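SWD1-like protein (Myceliophthora thermophila, PDB 6E29) is probably a nuclear WD-repeat subunit of a COMPASS histone H3K4 methyltransferase complex, represented here by its beta-propeller domain. Local coordinates at residues 177-182 and 188-193; 196-201 and 205-210; 90-95 and 99-104. All coordinates share one frame; numbering follows the deposited sequence.

Contact 1. Residues 177-182 and 188-193; sequences TAIVYT and LLAGTT
Leu188 lays one methyl on the flat side of the Tyr181 ring at the turn end of a beta hairpin, the first two strands of a four-stranded beta-propeller blade. Its CD2 sits 3.5 Å from the centroid of the Tyr181 ring and only 9° off the normal, a CH-pi contact that touches the six ring carbons almost evenly. Both side chains set CG beside the backbone N (chi1 -67° and -73°) and run side by side. The same face is tightly filled: Ile179 CD1 reaches Leu188 CB at 4.0 Å, and Ile179 CG1 meets Ala190 CB at 3.9 Å. Ala125 of the neighbouring blade packs on Ile179, Tyr181 and Leu188, while Gln123 takes the Tyr181 hydroxyl, so a tyrosine suits a buried place with a polar end. On the opposite face Val180 and Leu189 form a hydrogen-bonded pair, Leu189 N to Val180 O being 2.8 Å, with branched apolar chains suited to a buried strand.

At the other end fewer side chains meet across the strands, and Ala178 and Thr193 are partly exposed, though Ala178, like Val180, packs on Leu221. Opposite Ala178, Gly191 offers no side chain. Here a classic beta bulge lets Gly191 O accept a short, nearly straight bond from Thr177 N (2.7 Å) and a weak one from Ala178 N (3.5 Å). Thr177 OG1 turns to Ile218 O, and Thr177 CG2 touches Thr193 CG2 at 3.6 Å.

Contact 2. Residues 196-201 and 205-210; sequences RLNIID and REIIYS
Ser210 swings OG to the far side of its backbone N (chi1 -177°), while Asn198 keeps CG beside its own N (chi1 -68°), and hydroxyl and amide meet across the strands. A bend at chi3 of Arg196 (73°) brings in the third group. Arg196 NE donates to Ser210 OG at 2.9 Å, with the oxygen at the guanidinium edge and in its plane. Ser210 OG in turn gives its proton to Asn198 OD1, 2.8 Å away and almost in line with that carbonyl. Asn198 ND2 binds Ser150 O, which fixes the amide's rotation, and the CD1 methyl of Ile207 rests against Asn198 ND2 at 3.8 Å. A leucine in place of Arg196 would remove the N-H donor, and the Ser210 hydroxyl would probably be freer to turn away from Asn198.

Among the apolar side chains, Ile199 CD1 meets Tyr209 CD2 obliquely at 3.6 Å, and Ile199 CG2 touches Ile208 CG1 at 4.1 Å; the beta-branched Ile199 suits its extended backbone. A classic beta bulge sets two residues, Ile208 and Tyr209, against Ile199: Ile199 N donates to Tyr209 O (2.8 Å), and Ile208 N to Ile199 O (2.9 Å). At the turn, Asp201 OD1 accepts from the N-H groups of Arg203 and Thr204, a fitting task for a short carboxylate. This is the outer hairpin, third strand to fourth, of a beta-propeller blade.

Contact 3. Residues 90-95 and 99-104; sequences KVILWD and GKRYRE
Arg101 runs alongside Trp94, its CG over the indole face, 4.0 Å from the centroid of the Trp94 six-membered ring in a CH-pi contact. The guanidinium is turned 67° from the ring; an arginine serves because it joins a long aliphatic chain to a charged end. Lys90, Arg101 and Glu104 form a salt-bridge network, the carboxylate between the two positive ends: Glu104 OE1 is 3.4 Å from Lys90 NZ and 3.2 Å from Arg101 NH1, whose hydrogen bonds to the carboxylate are weak. Arg106 adds another positive partner, and Lys90 NZ also binds Gly65 O.

Trp94-Asp95 is the dipeptide that names WD repeats, ending the third strand of a propeller blade; Trp94 NE1 binds Ser84, and Asp95 OD1 accepts from Gln97 N and forms a salt bridge with Arg80. Gly99 and Lys100 stand opposite Asp95 in a G1 beta bulge, whose first position has a positive phi (72°) that glycine adopts easily.

Leu93 and Tyr102, each CG anti to the backbone N, lie side by side, Leu93 CD2 meeting the ring edge at Tyr102 CD2 (3.5 Å). Tyr102 and Arg103 form a classic bulge opposite Leu93, whose O takes Tyr102 N (2.7 Å) and Arg103 N (3.0 Å).

From the N terminus, contact 3 comes first, closing the short turn between strands 90-95 and 100-106. Contact 1 then closes the turn between strands 176-181 and 187-192, and contact 2 the next one, between 196-201 and 207-212. The three loops follow in series; none nests in or crosses another. Contacts 1 and 2 share one blade, because strands 187-192 and 196-201 are neighbours in its sheet, with a probable hydrogen bond of 2.8 Å from Leu188 N to Ile200 O. Contact 3 belongs to an earlier blade, its centre about 23 Å from that of contact 1 and 29 Å from that of contact 2, without touching either.

Contact 1. Residues 177-182 and 188-193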
ATOM      1  N   THR B 177       3.035  -5.464   8.483  1.00 22.51           N
ATOM      2  CA  THR B 177       1.660  -5.276   8.039  1.00 24.20           C
ATOM      3  C   THR B 177       1.580  -4.491   6.758  1.00 26.19           C
ATOM      4  O   THR B 177       0.489  -4.420   6.174  1.00 25.19           O
ATOM      5  CB  THR B 177       0.848  -4.540   9.106  1.00 33.62           C
ATOM      6  OG1 THR B 177       1.643  -3.437   9.565  1.00 31.17           O
ATOM      7  CG2 THR B 177       0.493  -5.494  10.250  1.00 30.01           C
ATOM      8  N   ALA B 178       2.687  -3.941   6.286  1.00 24.57           N
ATOM      9  CA  ALA B 178       2.670  -3.110   5.093  1.00 29.20           C
ATOM     10  C   ALA B 178       4.096  -3.074   4.609  1.00 31.77           C
ATOM     11  O   ALA B 178       5.012  -3.045   5.425  1.00 25.61           O
ATOM     12  CB  ALA B 178       2.177  -1.660   5.357  1.00 22.93           C
ATOM     13  N   ILE B 179       4.295  -3.069   3.300  1.00 21.05           N
ATOM     14  CA  ILE B 179       5.669  -3.019   2.813  1.00 20.56           C
ATOM     15  C   ILE B 179       5.683  -2.408   1.425  1.00 26.67           C
ATOM     16  O   ILE B 179       4.786  -2.673   0.623  1.00 27.00           O
ATOM     17  CB  ILE B 179       6.277  -4.437   2.809  1.00 32.48           C
ATOM     18  CG1 ILE B 179       7.790  -4.356   2.572  1.00 25.77           C
ATOM     19  CG2 ILE B 179       5.498  -5.368   1.801  1.00 32.93           C
ATOM     20  CD1 ILE B 179       8.500  -5.694   2.773  1.00 35.34           C
ATOM     21  N   VAL B 180       6.696  -1.584   1.143  1.00 21.94           N
ATOM     22  CA  VAL B 180       6.846  -0.981  -0.187  1.00 22.57           C
ATOM     23  C   VAL B 180       8.323  -0.985  -0.550  1.00 23.83           C
ATOM     24  O   VAL B 180       9.192  -0.994   0.323  1.00 29.55           O
ATOM     25  CB  VAL B 180       6.312   0.478  -0.272  1.00 35.82           C
ATOM     26  CG1 VAL B 180       4.830   0.519  -0.057  1.00 35.66           C
ATOM     27  CG2 VAL B 180       6.993   1.399   0.740  1.00 21.21           C
ATOM     28  N   TYR B 181       8.626  -0.908  -1.853  1.00 23.88           N
ATOM     29  CA  TYR B 181      10.034  -0.747  -2.238  1.00 23.80           C
ATOM     30  C   TYR B 181      10.372   0.736  -2.265  1.00 32.19           C
ATOM     31  O   TYR B 181       9.523   1.567  -2.631  1.00 30.49           O
ATOM     32  CB  TYR B 181      10.264  -1.291  -3.675  1.00 25.55           C
ATOM     33  CG  TYR B 181      10.248  -2.792  -3.835  1.00 31.84           C
ATOM     34  CD1 TYR B 181       9.059  -3.482  -4.041  1.00 28.43           C
ATOM     35  CD2 TYR B 181      11.465  -3.520  -3.855  1.00 37.93           C
ATOM     36  CE1 TYR B 181       9.045  -4.863  -4.221  1.00 30.58           C
ATOM     37  CE2 TYR B 181      11.481  -4.925  -4.059  1.00 35.07           C
ATOM     38  CZ  TYR B 181      10.268  -5.572  -4.236  1.00 44.52           C
ATOM     39  OH  TYR B 181      10.249  -6.910  -4.441  1.00 33.58           O
ATOM     40  N   THR B 182      11.622   1.067  -1.973  1.00 28.27           N
ATOM     41  CA  THR B 182      12.128   2.392  -2.314  1.00 25.28           C
ATOM     42  C   THR B 182      12.204   2.509  -3.844  1.00 37.56           C
ATOM     43  O   THR B 182      12.049   1.521  -4.562  1.00 34.87           O
ATOM     44  CB  THR B 182      13.498   2.653  -1.713  1.00 38.68           C
ATOM     45  OG1 THR B 182      14.447   1.730  -2.284  1.00 32.65           O
ATOM     46  CG2 THR B 182      13.440   2.544  -0.168  1.00 27.43           C
ATOM     47  N   LEU B 188      13.546  -2.088   1.097  1.00 26.08           N
ATOM     48  CA  LEU B 188      12.135  -2.163   1.380  1.00 23.45           C
ATOM     49  C   LEU B 188      11.859  -1.362   2.629  1.00 27.21           C
ATOM     50  O   LEU B 188      12.652  -1.379   3.568  1.00 29.91           O
ATOM     51  CB  LEU B 188      11.678  -3.591   1.570  1.00 28.27           C
ATOM     52  CG  LEU B 188      11.787  -4.397   0.264  1.00 39.75           C
ATOM     53  CD1 LEU B 188      12.239  -5.779   0.645  1.00 45.55           C
ATOM     54  CD2 LEU B 188      10.444  -4.411  -0.500  1.00 43.55           C
ATOM     55  N   LEU B 189      10.728  -0.693   2.638  1.00 24.77           N
ATOM     56  CA  LEU B 189      10.254   0.029   3.814  1.00 22.99           C
ATOM     57  C   LEU B 189       9.053  -0.735   4.317  1.00 27.27           C
ATOM     58  O   LEU B 189       8.094  -0.962   3.568  1.00 29.62           O
ATOM     59  CB  LEU B 189       9.890   1.482   3.473  1.00 26.91           C
ATOM     60  CG  LEU B 189      10.917   2.279   2.674  1.00 25.80           C
ATOM     61  CD1 LEU B 189      10.363   3.634   2.399  1.00 35.22           C
ATOM     62  CD2 LEU B 189      12.217   2.382   3.406  1.00 29.75           C
ATOM     63  N   ALA B 190       9.079  -1.142   5.576  1.00 27.15           N
ATOM     64  CA  ALA B 190       7.995  -1.967   6.076  1.00 27.87           C
ATOM     65  C   ALA B 190       7.467  -1.408   7.390  1.00 23.57           C
ATOM     66  O   ALA B 190       8.210  -0.805   8.180  1.00 30.13           O
ATOM     67  CB  ALA B 190       8.454  -3.416   6.278  1.00 27.19           C
ATOM     68  N   GLY B 191       6.175  -1.581   7.579  1.00 23.29           N
ATOM     69  CA  GLY B 191       5.521  -1.186   8.817  1.00 23.06           C
ATOM     70  C   GLY B 191       5.065  -2.392   9.606  1.00 21.06           C
ATOM     71  O   GLY B 191       4.764  -3.455   9.046  1.00 26.45           O
ATOM     72  N   THR B 192       4.955  -2.214  10.933  1.00 22.59           N
ATOM     73  CA  THR B 192       4.653  -3.330  11.797  1.00 20.53           C
ATOM     74  C   THR B 192       3.492  -3.030  12.728  1.00 24.95           C
ATOM     75  O   THR B 192       3.013  -1.887  12.850  1.00 27.82           O
ATOM     76  CB  THR B 192       5.851  -3.722  12.678  1.00 31.91           C
ATOM     77  OG1 THR B 192       6.021  -2.726  13.705  1.00 24.19           O
ATOM     78  CG2 THR B 192       7.138  -3.897  11.834  1.00 29.60           C
ATOM     79  N   THR B 193       3.061  -4.093  13.402  1.00 24.18           N
ATOM     80  CA  THR B 193       2.016  -4.035  14.416  1.00 26.10           C
ATOM     81  C   THR B 193       2.430  -3.215  15.631  1.00 27.77           C
ATOM     82  O   THR B 193       1.581  -2.888  16.467  1.00 34.39           O
ATOM     83  CB  THR B 193       1.674  -5.466  14.871  1.00 25.69           C
ATOM     84  OG1 THR B 193       2.911  -6.166  15.130  1.00 31.65           O
ATOM     85  CG2 THR B 193       0.925  -6.193  13.800  1.00 31.83           C
TER

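Contact 2. Residues 196-201 and 205-210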
ATOM      1  N   ARG B 196       6.431   0.435  14.151  1.00 25.52           N
ATOM      2  CA  ARG B 196       7.785   0.700  13.712  1.00 19.45           C
ATOM      3  C   ARG B 196       7.855   0.734  12.193  1.00 25.47           C
ATOM      4  O   ARG B 196       7.086   0.064  11.510  1.00 26.25           O
ATOM      5  CB  ARG B 196       8.793  -0.334  14.225  1.00 25.18           C
ATOM      6  CG  ARG B 196       8.744  -0.470  15.776  1.00 30.04           C
ATOM      7  CD  ARG B 196       9.888  -1.343  16.225  1.00 33.63           C
ATOM      8  NE  ARG B 196      11.162  -0.639  16.123  1.00 45.39           N
ATOM      9  CZ  ARG B 196      11.579   0.237  17.037  1.00 42.72           C
ATOM     10  NH1 ARG B 196      10.818   0.495  18.099  1.00 32.28           N
ATOM     11  NH2 ARG B 196      12.737   0.869  16.882  1.00 43.73           N
ATOM     12  N   LEU B 197       8.751   1.584  11.684  1.00 23.03           N
ATOM     13  CA  LEU B 197       9.149   1.577  10.271  1.00 24.78           C
ATOM     14  C   LEU B 197      10.535   0.925  10.188  1.00 32.60           C
ATOM     15  O   LEU B 197      11.490   1.417  10.794  1.00 30.14           O
ATOM     16  CB  LEU B 197       9.146   3.005   9.720  1.00 30.12           C
ATOM     17  CG  LEU B 197       9.185   3.276   8.194  1.00 32.00           C
ATOM     18  CD1 LEU B 197      10.564   3.038   7.629  1.00 38.80           C
ATOM     19  CD2 LEU B 197       8.165   2.400   7.469  1.00 28.10           C
ATOM     20  N   ASN B 198      10.619  -0.209   9.484  1.00 24.28           N
ATOM     21  CA  ASN B 198      11.854  -0.942   9.227  1.00 27.20           C
ATOM     22  C   ASN B 198      12.352  -0.588   7.844  1.00 26.10           C
ATOM     23  O   ASN B 198      11.558  -0.563   6.909  1.00 26.31           O
ATOM     24  CB  ASN B 198      11.624  -2.467   9.206  1.00 28.38           C
ATOM     25  CG  ASN B 198      11.272  -3.015  10.548  1.00 37.38           C
ATOM     26  OD1 ASN B 198      11.591  -2.391  11.542  1.00 32.52           O
ATOM     27  ND2 ASN B 198      10.634  -4.186  10.582  1.00 32.35           N
ATOM     28  N   ILE B 199      13.660  -0.390   7.708  1.00 25.54           N
ATOM     29  CA  ILE B 199      14.290  -0.271   6.397  1.00 26.83           C
ATOM     30  C   ILE B 199      15.088  -1.543   6.209  1.00 30.83           C
ATOM     31  O   ILE B 199      15.905  -1.890   7.069  1.00 29.17           O
ATOM     32  CB  ILE B 199      15.212   0.954   6.285  1.00 25.47           C
ATOM     33  CG1 ILE B 199      14.451   2.243   6.574  1.00 38.71           C
ATOM     34  CG2 ILE B 199      15.778   1.056   4.848  1.00 29.54           C
ATOM     35  CD1 ILE B 199      15.299   3.518   6.464  1.00 29.39           C
ATOM     36  N   ILE B 200      14.808  -2.264   5.130  1.00 28.49           N
ATOM     37  CA  ILE B 200      15.386  -3.579   4.845  1.00 28.47           C
ATOM     38  C   ILE B 200      16.217  -3.465   3.582  1.00 36.87           C
ATOM     39  O   ILE B 200      15.718  -2.988   2.557  1.00 31.15           O
ATOM     40  CB  ILE B 200      14.277  -4.642   4.667  1.00 31.25           C
ATOM     41  CG1 ILE B 200      13.392  -4.680   5.904  1.00 32.13           C
ATOM     42  CG2 ILE B 200      14.849  -6.103   4.389  1.00 26.29           C
ATOM     43  CD1 ILE B 200      12.175  -5.610   5.753  1.00 32.34           C
ATOM     44  N   ASP B 201      17.482  -3.907   3.651  1.00 40.17           N
ATOM     45  CA  ASP B 201      18.302  -4.089   2.454  1.00 34.82           C
ATOM     46  C   ASP B 201      17.731  -5.245   1.634  1.00 33.79           C
ATOM     47  O   ASP B 201      17.636  -6.373   2.122  1.00 41.60           O
ATOM     48  CB  ASP B 201      19.741  -4.375   2.894  1.00 33.34           C
ATOM     49  CG  ASP B 201      20.736  -4.368   1.753  1.00 57.34           C
ATOM     50  OD1 ASP B 201      20.526  -5.123   0.786  1.00 53.97           O
ATOM     51  OD2 ASP B 201      21.750  -3.632   1.848  1.00 51.64           O
ATOM     52  N   ARG B 205      18.517  -8.802   2.801  1.00 41.91           N
ATOM     53  CA  ARG B 205      17.298  -9.127   3.541  1.00 41.70           C
ATOM     54  C   ARG B 205      17.481  -8.904   5.021  1.00 38.84           C
ATOM     55  O   ARG B 205      16.784  -9.502   5.827  1.00 42.72           O
ATOM     56  CB  ARG B 205      16.816 -10.550   3.272  1.00 37.75           C
ATOM     57  CG  ARG B 205      16.520 -10.753   1.775  1.00 40.82           C
ATOM     58  CD  ARG B 205      15.934 -12.105   1.460  1.00 52.10           C
ATOM     59  NE  ARG B 205      16.765 -13.192   1.989  1.00 56.90           N
ATOM     60  CZ  ARG B 205      17.789 -13.734   1.331  1.00 68.40           C
ATOM     61  NH1 ARG B 205      18.091 -13.298   0.110  1.00 55.66           N
ATOM     62  NH2 ARG B 205      18.496 -14.730   1.877  1.00 59.30           N
ATOM     63  N   GLU B 206      18.429  -8.052   5.394  1.00 47.87           N
ATOM     64  CA  GLU B 206      18.593  -7.680   6.787  1.00 38.56           C
ATOM     65  C   GLU B 206      18.065  -6.274   7.032  1.00 32.82           C
ATOM     66  O   GLU B 206      18.120  -5.394   6.163  1.00 36.49           O
ATOM     67  CB  GLU B 206      20.061  -7.773   7.197  1.00 43.27           C
ATOM     68  CG  GLU B 206      20.710  -9.014   6.584  1.00 59.25           C
ATOM     69  CD  GLU B 206      21.921  -9.501   7.342  1.00 68.48           C
ATOM     70  OE1 GLU B 206      22.825  -8.676   7.601  1.00 80.96           O
ATOM     71  OE2 GLU B 206      21.979 -10.712   7.670  1.00 80.84           O
ATOM     72  N   ILE B 207      17.550  -6.075   8.237  1.00 30.46           N
ATOM     73  CA  ILE B 207      17.101  -4.757   8.658  1.00 28.03           C
ATOM     74  C   ILE B 207      18.320  -3.900   8.943  1.00 42.29           C
ATOM     75  O   ILE B 207      19.202  -4.298   9.703  1.00 39.08           O
ATOM     76  CB  ILE B 207      16.189  -4.869   9.883  1.00 31.19           C
ATOM     77  CG1 ILE B 207      14.862  -5.529   9.507  1.00 32.64           C
ATOM     78  CG2 ILE B 207      15.947  -3.515  10.491  1.00 27.99           C
ATOM     79  CD1 ILE B 207      14.006  -5.940  10.688  1.00 30.95           C
ATOM     80  N   ILE B 208      18.395  -2.730   8.319  1.00 33.30           N
ATOM     81  CA  ILE B 208      19.490  -1.810   8.567  1.00 45.62           C
ATOM     82  C   ILE B 208      19.066  -0.620   9.404  1.00 36.56           C
ATOM     83  O   ILE B 208      19.940   0.140   9.837  1.00 45.06           O
ATOM     84  CB  ILE B 208      20.158  -1.340   7.249  1.00 31.89           C
ATOM     85  CG1 ILE B 208      19.210  -0.423   6.440  1.00 41.33           C
ATOM     86  CG2 ILE B 208      20.587  -2.527   6.421  1.00 35.25           C
ATOM     87  CD1 ILE B 208      19.814   0.050   5.135  1.00 35.99           C
ATOM     88  N   TYR B 209      17.771  -0.454   9.694  1.00 37.61           N
ATOM     89  CA  TYR B 209      17.277   0.697  10.456  1.00 40.08           C
ATOM     90  C   TYR B 209      15.845   0.436  10.884  1.00 36.12           C
ATOM     91  O   TYR B 209      15.054  -0.162  10.138  1.00 30.50           O
ATOM     92  CB  TYR B 209      17.317   1.989   9.637  1.00 42.98           C
ATOM     93  CG  TYR B 209      16.775   3.215  10.326  1.00 39.53           C
ATOM     94  CD1 TYR B 209      17.567   3.934  11.233  1.00 50.10           C
ATOM     95  CD2 TYR B 209      15.478   3.664  10.082  1.00 44.66           C
ATOM     96  CE1 TYR B 209      17.080   5.075  11.856  1.00 52.34           C
ATOM     97  CE2 TYR B 209      14.983   4.809  10.693  1.00 43.87           C
ATOM     98  CZ  TYR B 209      15.795   5.508  11.581  1.00 42.63           C
ATOM     99  OH  TYR B 209      15.339   6.637  12.212  1.00 70.38           O
ATOM    100  N   SER B 210      15.518   0.878  12.093  1.00 28.10           N
ATOM    101  CA  SER B 210      14.164   0.692  12.584  1.00 22.33           C
ATOM    102  C   SER B 210      13.866   1.816  13.561  1.00 40.64           C
ATOM    103  O   SER B 210      14.706   2.156  14.398  1.00 38.18           O
ATOM    104  CB  SER B 210      13.999  -0.679  13.244  1.00 31.37           C
ATOM    105  OG  SER B 210      12.676  -0.904  13.667  1.00 41.78           O
TER

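Contact 3. Residues 90-95 and 99-104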
ATOM      1  N   LYS B  90      -3.574 -15.605  -2.032  1.00 41.92           N
ATOM      2  CA  LYS B  90      -2.949 -15.754  -3.334  1.00 42.46           C
ATOM      3  C   LYS B  90      -2.445 -14.419  -3.870  1.00 49.74           C
ATOM      4  O   LYS B  90      -3.006 -13.347  -3.593  1.00 35.51           O
ATOM      5  CB  LYS B  90      -3.941 -16.368  -4.333  1.00 46.23           C
ATOM      6  CG  LYS B  90      -4.556 -17.673  -3.862  1.00 57.57           C
ATOM      7  CD  LYS B  90      -5.711 -18.147  -4.788  1.00 61.46           C
ATOM      8  CE  LYS B  90      -5.256 -18.556  -6.178  1.00 67.20           C
ATOM      9  NZ  LYS B  90      -6.424 -18.931  -7.046  1.00 55.33           N
ATOM     10  N   VAL B  91      -1.365 -14.500  -4.637  1.00 36.94           N
ATOM     11  CA  VAL B  91      -0.828 -13.386  -5.420  1.00 35.61           C
ATOM     12  C   VAL B  91      -0.674 -13.868  -6.866  1.00 42.46           C
ATOM     13  O   VAL B  91      -0.128 -14.961  -7.107  1.00 41.16           O
ATOM     14  CB  VAL B  91       0.527 -12.903  -4.862  1.00 39.82           C
ATOM     15  CG1 VAL B  91       1.128 -11.847  -5.752  1.00 33.50           C
ATOM     16  CG2 VAL B  91       0.368 -12.330  -3.457  1.00 32.71           C
ATOM     17  N   ILE B  92      -1.136 -13.056  -7.822  1.00 40.80           N
ATOM     18  CA  ILE B  92      -1.111 -13.413  -9.247  1.00 41.64           C
ATOM     19  C   ILE B  92      -0.501 -12.263 -10.036  1.00 37.93           C
ATOM     20  O   ILE B  92      -0.826 -11.095  -9.789  1.00 37.93           O
ATOM     21  CB  ILE B  92      -2.529 -13.733  -9.778  1.00 42.79           C
ATOM     22  CG1 ILE B  92      -3.094 -14.998  -9.113  1.00 56.24           C
ATOM     23  CG2 ILE B  92      -2.549 -13.828 -11.314  1.00 41.76           C
ATOM     24  CD1 ILE B  92      -4.563 -15.279  -9.519  1.00 46.73           C
ATOM     25  N   LEU B  93       0.362 -12.592 -10.991  1.00 39.52           N
ATOM     26  CA  LEU B  93       0.900 -11.641 -11.947  1.00 39.66           C
ATOM     27  C   LEU B  93       0.195 -11.882 -13.268  1.00 41.13           C
ATOM     28  O   LEU B  93       0.365 -12.948 -13.886  1.00 44.23           O
ATOM     29  CB  LEU B  93       2.403 -11.774 -12.164  1.00 44.37           C
ATOM     30  CG  LEU B  93       2.860 -10.610 -13.058  1.00 39.71           C
ATOM     31  CD1 LEU B  93       2.645  -9.328 -12.353  1.00 37.04           C
ATOM     32  CD2 LEU B  93       4.316 -10.755 -13.365  1.00 43.02           C
ATOM     33  N   TRP B  94      -0.623 -10.905 -13.668  1.00 40.11           N
ATOM     34  CA  TRP B  94      -1.369 -10.923 -14.918  1.00 41.69           C
ATOM     35  C   TRP B  94      -0.528 -10.305 -16.026  1.00 46.24           C
ATOM     36  O   TRP B  94       0.146  -9.287 -15.817  1.00 49.73           O
ATOM     37  CB  TRP B  94      -2.684 -10.130 -14.774  1.00 40.33           C
ATOM     38  CG  TRP B  94      -3.560 -10.649 -13.708  1.00 39.75           C
ATOM     39  CD1 TRP B  94      -3.631 -10.212 -12.415  1.00 37.96           C
ATOM     40  CD2 TRP B  94      -4.479 -11.741 -13.815  1.00 41.57           C
ATOM     41  NE1 TRP B  94      -4.553 -10.956 -11.709  1.00 42.04           N
ATOM     42  CE2 TRP B  94      -5.092 -11.900 -12.549  1.00 44.31           C
ATOM     43  CE3 TRP B  94      -4.877 -12.579 -14.874  1.00 50.03           C
ATOM     44  CZ2 TRP B  94      -6.072 -12.872 -12.308  1.00 43.62           C
ATOM     45  CZ3 TRP B  94      -5.843 -13.552 -14.628  1.00 45.64           C
ATOM     46  CH2 TRP B  94      -6.426 -13.694 -13.357  1.00 44.53           C
ATOM     47  N   ASP B  95      -0.591 -10.903 -17.202  1.00 46.87           N
ATOM     48  CA  ASP B  95      -0.090 -10.297 -18.428  1.00 47.66           C
ATOM     49  C   ASP B  95      -1.295  -9.661 -19.142  1.00 54.77           C
ATOM     50  O   ASP B  95      -2.195 -10.363 -19.627  1.00 48.09           O
ATOM     51  CB  ASP B  95       0.611 -11.364 -19.273  1.00 61.99           C
ATOM     52  CG  ASP B  95       1.238 -10.820 -20.554  1.00 60.14           C
ATOM     53  OD1 ASP B  95       1.059  -9.624 -20.881  1.00 55.11           O
ATOM     54  OD2 ASP B  95       1.914 -11.625 -21.236  1.00 64.14           O
ATOM     55  N   GLY B  99      -4.276 -10.995 -21.276  1.00 54.37           N
ATOM     56  CA  GLY B  99      -5.160 -11.424 -20.196  1.00 54.54           C
ATOM     57  C   GLY B  99      -4.721 -12.673 -19.459  1.00 62.72           C
ATOM     58  O   GLY B  99      -5.527 -13.287 -18.755  1.00 65.21           O
ATOM     59  N   LYS B 100      -3.466 -13.078 -19.619  1.00 51.65           N
ATOM     60  CA  LYS B 100      -2.987 -14.366 -19.133  1.00 66.05           C
ATOM     61  C   LYS B 100      -2.590 -14.262 -17.661  1.00 50.57           C
ATOM     62  O   LYS B 100      -2.047 -13.245 -17.224  1.00 51.24           O
ATOM     63  CB  LYS B 100      -1.778 -14.830 -19.962  1.00 59.79           C
ATOM     64  CG  LYS B 100      -2.002 -16.023 -20.899  1.00 82.42           C
ATOM     65  CD  LYS B 100      -2.804 -15.657 -22.151  1.00 74.99           C
ATOM     66  CE  LYS B 100      -2.592 -16.721 -23.235  1.00 73.34           C
ATOM     67  NZ  LYS B 100      -2.863 -16.232 -24.626  1.00 74.33           N
ATOM     68  N   ARG B 101      -2.877 -15.323 -16.904  1.00 57.43           N
ATOM     69  CA  ARG B 101      -2.265 -15.548 -15.598  1.00 51.41           C
ATOM     70  C   ARG B 101      -0.800 -15.912 -15.809  1.00 59.45           C
ATOM     71  O   ARG B 101      -0.480 -17.078 -16.046  1.00 71.89           O
ATOM     72  CB  ARG B 101      -2.999 -16.668 -14.871  1.00 58.07           C
ATOM     73  CG  ARG B 101      -3.596 -16.301 -13.554  1.00 61.54           C
ATOM     74  CD  ARG B 101      -4.079 -17.555 -12.802  1.00 66.28           C
ATOM     75  NE  ARG B 101      -5.528 -17.735 -12.921  1.00 82.03           N
ATOM     76  CZ  ARG B 101      -6.250 -18.568 -12.174  1.00 63.17           C
ATOM     77  NH1 ARG B 101      -5.657 -19.311 -11.252  1.00 74.52           N
ATOM     78  NH2 ARG B 101      -7.563 -18.654 -12.345  1.00 64.45           N
ATOM     79  N   TYR B 102       0.095 -14.932 -15.752  1.00 49.21           N
ATOM     80  CA  TYR B 102       1.493 -15.133 -16.126  1.00 50.40           C
ATOM     81  C   TYR B 102       2.299 -15.817 -15.026  1.00 60.72           C
ATOM     82  O   TYR B 102       3.158 -16.660 -15.325  1.00 52.39           O
ATOM     83  CB  TYR B 102       2.087 -13.781 -16.496  1.00 51.81           C
ATOM     84  CG  TYR B 102       3.538 -13.734 -16.829  1.00 51.06           C
ATOM     85  CD1 TYR B 102       4.068 -14.479 -17.883  1.00 60.08           C
ATOM     86  CD2 TYR B 102       4.394 -12.934 -16.084  1.00 50.98           C
ATOM     87  CE1 TYR B 102       5.406 -14.415 -18.192  1.00 59.06           C
ATOM     88  CE2 TYR B 102       5.730 -12.868 -16.375  1.00 54.33           C
ATOM     89  CZ  TYR B 102       6.235 -13.609 -17.435  1.00 52.14           C
ATOM     90  OH  TYR B 102       7.590 -13.534 -17.710  1.00 68.31           O
ATOM     91  N   ARG B 103       2.041 -15.462 -13.760  1.00 49.05           N
ATOM     92  CA  ARG B 103       2.636 -16.111 -12.587  1.00 54.32           C
ATOM     93  C   ARG B 103       1.608 -16.151 -11.466  1.00 46.47           C
ATOM     94  O   ARG B 103       0.720 -15.294 -11.385  1.00 49.76           O
ATOM     95  CB  ARG B 103       3.876 -15.387 -12.038  1.00 46.31           C
ATOM     96  CG  ARG B 103       5.055 -15.279 -12.991  1.00 53.95           C
ATOM     97  CD  ARG B 103       5.820 -16.569 -13.058  1.00 60.57           C
ATOM     98  NE  ARG B 103       6.922 -16.531 -14.017  1.00 55.68           N
ATOM     99  CZ  ARG B 103       6.811 -16.889 -15.304  1.00 74.92           C
ATOM    100  NH1 ARG B 103       5.633 -17.277 -15.798  1.00 61.59           N
ATOM    101  NH2 ARG B 103       7.866 -16.854 -16.116  1.00 58.34           N
ATOM    102  N   GLU B 104       1.762 -17.119 -10.569  1.00 55.21           N
ATOM    103  CA  GLU B 104       0.814 -17.284  -9.472  1.00 46.89           C
ATOM    104  C   GLU B 104       1.502 -17.878  -8.247  1.00 56.04           C
ATOM    105  O   GLU B 104       2.134 -18.933  -8.346  1.00 47.93           O
ATOM    106  CB  GLU B 104      -0.311 -18.202  -9.930  1.00 47.92           C
ATOM    107  CG  GLU B 104      -1.394 -18.375  -8.920  1.00 48.73           C
ATOM    108  CD  GLU B 104      -2.570 -19.150  -9.507  1.00 61.96           C
ATOM    109  OE1 GLU B 104      -3.596 -19.275  -8.810  1.00 76.91           O
ATOM    110  OE2 GLU B 104      -2.463 -19.644 -10.655  1.00 78.84           O
TER